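Local coordinates for uncharacterized protein (Xanthomonas campestris pv. campestris, PDB 3HIU) that is of unknown function but belongs to the DUF892 family of the ferritin clan and holds a sodium ion inside a four-helix bundle, at residues R41-Q52 and I133-L144. Numbering follows the deposited sequence. Where two conformers were deposited one is given.
Sequences RIEQHVEETQQQ and ILQQEIEMAEWL. With NA (sodium ion), chain J; EDO (1,2-ethanediol), chain N.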
loop_
_atom_site.group_PDB
_atom_site.type_symbol
_atom_site.label_atom_id
_atom_site.label_comp_id
_atom_site.label_asym_id
_atom_site.label_seq_id
_atom_site.Cartn_x
_atom_site.Cartn_y
_atom_site.Cartn_z
ATOM N N ARG B 41 -3.844 -7.512 17.550
ATOM C CA ARG B 41 -2.634 -7.233 16.784
ATOM C C ARG B 41 -2.427 -5.728 16.569
ATOM O O ARG B 41 -1.360 -5.180 16.839
ATOM C CB ARG B 41 -2.658 -7.967 15.436
ATOM C CG ARG B 41 -1.261 -8.343 14.934
ATOM C CD ARG B 41 -0.190 -7.618 15.748
ATOM N NE ARG B 41 1.118 -7.558 15.097
ATOM C CZ ARG B 41 2.055 -6.661 15.395
ATOM N NH1 ARG B 41 1.833 -5.742 16.325
ATOM N NH2 ARG B 41 3.214 -6.675 14.758
ATOM N N ILE B 42 -3.456 -5.062 16.079
ATOM C CA ILE B 42 -3.356 -3.646 15.800
ATOM C C ILE B 42 -2.958 -2.857 17.054
ATOM O O ILE B 42 -2.128 -1.946 16.984
ATOM C CB ILE B 42 -4.665 -3.134 15.215
ATOM C CG1 ILE B 42 -4.983 -3.905 13.939
ATOM C CG2 ILE B 42 -4.571 -1.654 14.931
ATOM C CD1 ILE B 42 -4.036 -3.586 12.806
ATOM N N GLU B 43 -3.535 -3.220 18.198
ATOM C CA GLU B 43 -3.214 -2.567 19.479
ATOM C C GLU B 43 -1.711 -2.614 19.770
ATOM O O GLU B 43 -1.100 -1.608 20.129
ATOM C CB GLU B 43 -4.009 -3.202 20.638
ATOM C CG GLU B 43 -5.429 -2.650 20.812
ATOM C CD GLU B 43 -6.378 -3.566 21.612
ATOM O OE1 GLU B 43 -5.925 -4.510 22.307
ATOM O OE2 GLU B 43 -7.603 -3.328 21.542
ATOM N N GLN B 44 -1.129 -3.796 19.594
ATOM C CA GLN B 44 0.303 -4.005 19.762
ATOM C C GLN B 44 1.119 -3.159 18.796
ATOM O O GLN B 44 2.233 -2.742 19.121
ATOM C CB GLN B 44 0.637 -5.479 19.549
ATOM C CG GLN B 44 2.123 -5.797 19.522
ATOM C CD GLN B 44 2.382 -7.256 19.196
ATOM O OE1 GLN B 44 1.447 -8.056 19.100
ATOM N NE2 GLN B 44 3.650 -7.611 19.019
ATOM N N HIS B 45 0.577 -2.917 17.606
ATOM C CA HIS B 45 1.300 -2.120 16.616
ATOM C C HIS B 45 1.120 -0.614 16.815
ATOM O O HIS B 45 1.955 0.178 16.368
ATOM C CB HIS B 45 0.949 -2.533 15.181
ATOM C CG HIS B 45 1.978 -2.122 14.166
ATOM N ND1 HIS B 45 3.330 -2.135 14.428
ATOM C CD2 HIS B 45 1.850 -1.709 12.883
ATOM C CE1 HIS B 45 3.991 -1.737 13.357
ATOM N NE2 HIS B 45 3.116 -1.470 12.404
ATOM N N VAL B 46 0.043 -0.219 17.491
ATOM C CA VAL B 46 -0.110 1.185 17.871
ATOM C C VAL B 46 1.011 1.589 18.827
ATOM O O VAL B 46 1.496 2.718 18.782
ATOM C CB VAL B 46 -1.490 1.496 18.490
ATOM C CG1 VAL B 46 -1.473 2.859 19.177
ATOM C CG2 VAL B 46 -2.562 1.469 17.418
ATOM N N GLU B 47 1.437 0.651 19.672
ATOM C CA GLU B 47 2.526 0.905 20.614
ATOM C C GLU B 47 3.900 0.819 19.938
ATOM O O GLU B 47 4.771 1.646 20.182
ATOM C CB GLU B 47 2.437 -0.055 21.800
ATOM C CG GLU B 47 1.201 0.147 22.666
ATOM C CD GLU B 47 1.367 1.286 23.654
ATOM O OE1 GLU B 47 0.345 1.805 24.162
ATOM O OE2 GLU B 47 2.530 1.661 23.923
ATOM N N GLU B 48 4.078 -0.186 19.089
ATOM C CA GLU B 48 5.269 -0.304 18.258
ATOM C C GLU B 48 5.502 0.960 17.413
ATOM O O GLU B 48 6.634 1.445 17.337
ATOM C CB GLU B 48 5.180 -1.548 17.353
ATOM C CG GLU B 48 5.651 -2.848 18.017
ATOM C CD GLU B 48 4.819 -4.083 17.643
ATOM O OE1 GLU B 48 4.795 -5.046 18.446
ATOM O OE2 GLU B 48 4.189 -4.100 16.562
ATOM N N THR B 49 4.442 1.485 16.783
ATOM C CA THR B 49 4.541 2.703 15.966
ATOM C C THR B 49 5.030 3.886 16.780
ATOM O O THR B 49 5.974 4.574 16.396
ATOM C CB THR B 49 3.188 3.104 15.345
ATOM O OG1 THR B 49 2.936 2.292 14.195
ATOM C CG2 THR B 49 3.214 4.563 14.903
ATOM N N GLN B 50 4.372 4.136 17.905
ATOM C CA GLN B 50 4.801 5.201 18.796
ATOM C C GLN B 50 6.315 5.140 19.026
ATOM O O GLN B 50 6.991 6.171 19.058
ATOM C CB GLN B 50 4.036 5.116 20.113
ATOM C CG GLN B 50 2.542 5.276 19.920
ATOM C CD GLN B 50 1.739 4.766 21.096
ATOM O OE1 GLN B 50 2.297 4.289 22.083
ATOM N NE2 GLN B 50 0.419 4.862 20.995
ATOM N N GLN B 51 6.841 3.926 19.157
ATOM C CA GLN B 51 8.272 3.722 19.352
ATOM C C GLN B 51 9.096 3.889 18.069
ATOM O O GLN B 51 10.290 4.177 18.124
ATOM C CB GLN B 51 8.528 2.356 19.980
ATOM C CG GLN B 51 7.966 2.242 21.375
ATOM C CD GLN B 51 8.703 1.224 22.205
ATOM O OE1 GLN B 51 9.202 0.228 21.681
ATOM N NE2 GLN B 51 8.777 1.465 23.510
ATOM N N GLN B 52 8.457 3.706 16.916
ATOM C CA GLN B 52 9.120 3.937 15.637
ATOM C C GLN B 52 9.501 5.397 15.459
ATOM O O GLN B 52 10.682 5.735 15.440
ATOM C CB GLN B 52 8.238 3.481 14.478
ATOM C CG GLN B 52 8.426 2.030 14.166
ATOM C CD GLN B 52 7.349 1.481 13.267
ATOM O OE1 GLN B 52 6.603 2.230 12.635
ATOM N NE2 GLN B 52 7.257 0.159 13.210
ATOM N N ILE B 133 12.807 -0.859 11.969
ATOM C CA ILE B 133 11.432 -0.434 11.725
ATOM C C ILE B 133 10.872 -1.178 10.508
ATOM O O ILE B 133 9.723 -1.622 10.502
ATOM C CB ILE B 133 11.331 1.101 11.508
ATOM C CG1 ILE B 133 11.638 1.847 12.810
ATOM C CG2 ILE B 133 9.942 1.490 10.977
ATOM C CD1 ILE B 133 11.826 3.350 12.634
ATOM N N LEU B 134 11.701 -1.318 9.478
ATOM C CA LEU B 134 11.304 -2.014 8.253
ATOM C C LEU B 134 10.820 -3.444 8.507
ATOM O O LEU B 134 9.788 -3.849 7.989
ATOM C CB LEU B 134 12.461 -2.015 7.242
ATOM C CG LEU B 134 12.370 -3.036 6.103
ATOM C CD1 LEU B 134 11.108 -2.828 5.264
ATOM C CD2 LEU B 134 13.617 -2.955 5.241
ATOM N N GLN B 135 11.577 -4.194 9.306
ATOM C CA GLN B 135 11.271 -5.596 9.604
ATOM C C GLN B 135 9.935 -5.725 10.339
ATOM O O GLN B 135 9.217 -6.712 10.168
ATOM C CB GLN B 135 12.400 -6.243 10.425
ATOM C CG GLN B 135 12.905 -7.597 9.883
ATOM C CD GLN B 135 12.079 -8.808 10.335
ATOM O OE1 GLN B 135 11.551 -8.845 11.449
ATOM N NE2 GLN B 135 11.986 -9.813 9.467
ATOM N N GLN B 136 9.608 -4.717 11.145
ATOM C CA GLN B 136 8.328 -4.679 11.851
ATOM C C GLN B 136 7.151 -4.440 10.904
ATOM O O GLN B 136 6.053 -4.965 11.120
ATOM C CB GLN B 136 8.344 -3.598 12.938
ATOM C CG GLN B 136 9.514 -3.687 13.913
ATOM C CD GLN B 136 9.418 -2.651 15.029
ATOM O OE1 GLN B 136 8.831 -1.581 14.853
ATOM N NE2 GLN B 136 9.993 -2.968 16.182
ATOM N N GLU B 137 7.375 -3.633 9.865
ATOM C CA GLU B 137 6.332 -3.358 8.876
ATOM C C GLU B 137 6.088 -4.619 8.070
ATOM O O GLU B 137 4.944 -5.004 7.812
ATOM C CB GLU B 137 6.725 -2.192 7.963
ATOM C CG GLU B 137 7.107 -0.926 8.707
ATOM C CD GLU B 137 6.205 -0.660 9.892
ATOM O OE1 GLU B 137 4.990 -0.925 9.810
ATOM O OE2 GLU B 137 6.709 -0.181 10.916
ATOM N N ILE B 138 7.178 -5.284 7.705
ATOM C CA ILE B 138 7.083 -6.565 7.018
ATOM C C ILE B 138 6.361 -7.594 7.872
ATOM O O ILE B 138 5.428 -8.254 7.413
ATOM C CB ILE B 138 8.457 -7.083 6.632
ATOM C CG1 ILE B 138 8.962 -6.313 5.403
ATOM C CG2 ILE B 138 8.387 -8.575 6.354
ATOM C CD1 ILE B 138 10.421 -6.527 5.078
ATOM N N GLU B 139 6.799 -7.723 9.121
ATOM C CA GLU B 139 6.157 -8.608 10.086
ATOM C C GLU B 139 4.649 -8.336 10.152
ATOM O O GLU B 139 3.825 -9.253 10.081
ATOM C CB GLU B 139 6.798 -8.403 11.468
ATOM C CG GLU B 139 6.750 -9.609 12.403
ATOM C CD GLU B 139 5.648 -9.518 13.442
ATOM O OE1 GLU B 139 4.464 -9.412 13.062
ATOM O OE2 GLU B 139 5.968 -9.567 14.647
HETATM N N MSE B 140 4.293 -7.055 10.285
HETATM C CA MSE B 140 2.893 -6.643 10.452
HETATM C C MSE B 140 2.062 -6.883 9.190
HETATM O O MSE B 140 0.951 -7.422 9.250
HETATM C CB MSE B 140 2.834 -5.169 10.858
HETATM C CG MSE B 140 1.425 -4.605 11.078
HETATM SE SE MSE B 140 0.364 -5.513 12.452
HETATM C CE MSE B 140 -0.739 -4.024 13.007
ATOM N N ALA B 141 2.621 -6.475 8.053
ATOM C CA ALA B 141 1.977 -6.651 6.762
ATOM C C ALA B 141 1.686 -8.127 6.546
ATOM O O ALA B 141 0.606 -8.505 6.064
ATOM C CB ALA B 141 2.882 -6.112 5.653
ATOM N N GLU B 142 2.664 -8.959 6.909
ATOM C CA GLU B 142 2.503 -10.405 6.847
ATOM C C GLU B 142 1.362 -10.890 7.727
ATOM O O GLU B 142 0.633 -11.809 7.362
ATOM C CB GLU B 142 3.790 -11.104 7.263
ATOM C CG GLU B 142 4.728 -11.400 6.122
ATOM C CD GLU B 142 5.762 -12.440 6.491
ATOM O OE1 GLU B 142 6.865 -12.417 5.901
ATOM O OE2 GLU B 142 5.474 -13.279 7.374
ATOM N N TRP B 143 1.205 -10.274 8.891
ATOM C CA TRP B 143 0.149 -10.698 9.797
ATOM C C TRP B 143 -1.231 -10.530 9.166
ATOM O O TRP B 143 -2.088 -11.400 9.286
ATOM C CB TRP B 143 0.223 -9.941 11.124
ATOM C CG TRP B 143 -0.603 -10.589 12.207
ATOM C CD1 TRP B 143 -0.150 -11.410 13.207
ATOM C CD2 TRP B 143 -2.030 -10.488 12.389
ATOM N NE1 TRP B 143 -1.200 -11.813 14.000
ATOM C CE2 TRP B 143 -2.360 -11.263 13.522
ATOM C CE3 TRP B 143 -3.048 -9.812 11.709
ATOM C CZ2 TRP B 143 -3.674 -11.382 13.985
ATOM C CZ3 TRP B 143 -4.348 -9.930 12.175
ATOM C CH2 TRP B 143 -4.648 -10.711 13.300
ATOM N N LEU B 144 -1.437 -9.412 8.487
ATOM C CA LEU B 144 -2.753 -9.086 7.951
ATOM C C LEU B 144 -3.149 -9.935 6.741
ATOM O O LEU B 144 -4.299 -10.369 6.638
ATOM C CB LEU B 144 -2.816 -7.602 7.566
ATOM C CG LEU B 144 -2.557 -6.527 8.616
ATOM C CD1 LEU B 144 -2.277 -5.243 7.880
ATOM C CD2 LEU B 144 -3.763 -6.387 9.514
HETATM NA NA NA J . 3.951 1.528 11.972
HETATM C C1 EDO N . -9.486 -5.101 23.112
HETATM O O1 EDO N . -8.220 -5.569 23.597
HETATM C C2 EDO N . -10.630 -5.732 23.884
HETATM O O2 EDO N . -11.676 -5.977 22.950
#
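His45 and Met140, a selenomethionine, meet in the buried middle of two nearly antiparallel helices, whose axes here lie 11.2 Å apart. Met140 CB lies over one face of the imidazole, 4.2 Å from the ring centroid. Both ring nitrogens are used. His45 NE2 donates to Glu137 OE1, close to the ring plane (3.2 Å, 147°). His45 ND1 donates to the anti lone pair of Glu48 OE2. Together the two bonds hold the ring's rotation, though Glu48 OE2 is tilted from its plane. Arg41 NH1 and NH2 grip the same Glu48 oxygen in the guanidinium plane. Met140 SE sits over one guanidinium face, 3.4 Å from Arg41 NE. Arg41 CG makes a CH-pi contact over the five-membered ring of Trp143, 3.3 Å from its centroid; beyond it a near-eclipsed chi2 (-13°) swings the guanidinium toward Glu48. Gln52 NE2 reaches Gln136 OE1 almost straight (2.9 Å, 171°), while Gln52 OE1 and Thr49 OG1 bind the sodium ion. The Gln52 chain packs closely on Ile133. The solvent side is looser: exposed Glu139 has two conformers, and its weak salt bridge to Arg41 is doubtful. On the inner side, helix 94-120 brings Glu104 and Glu107 near Glu137, and helix 2-28 packs Met25 against His45 and Thr49, completing the four-helix bundle of this ferritin-like fold.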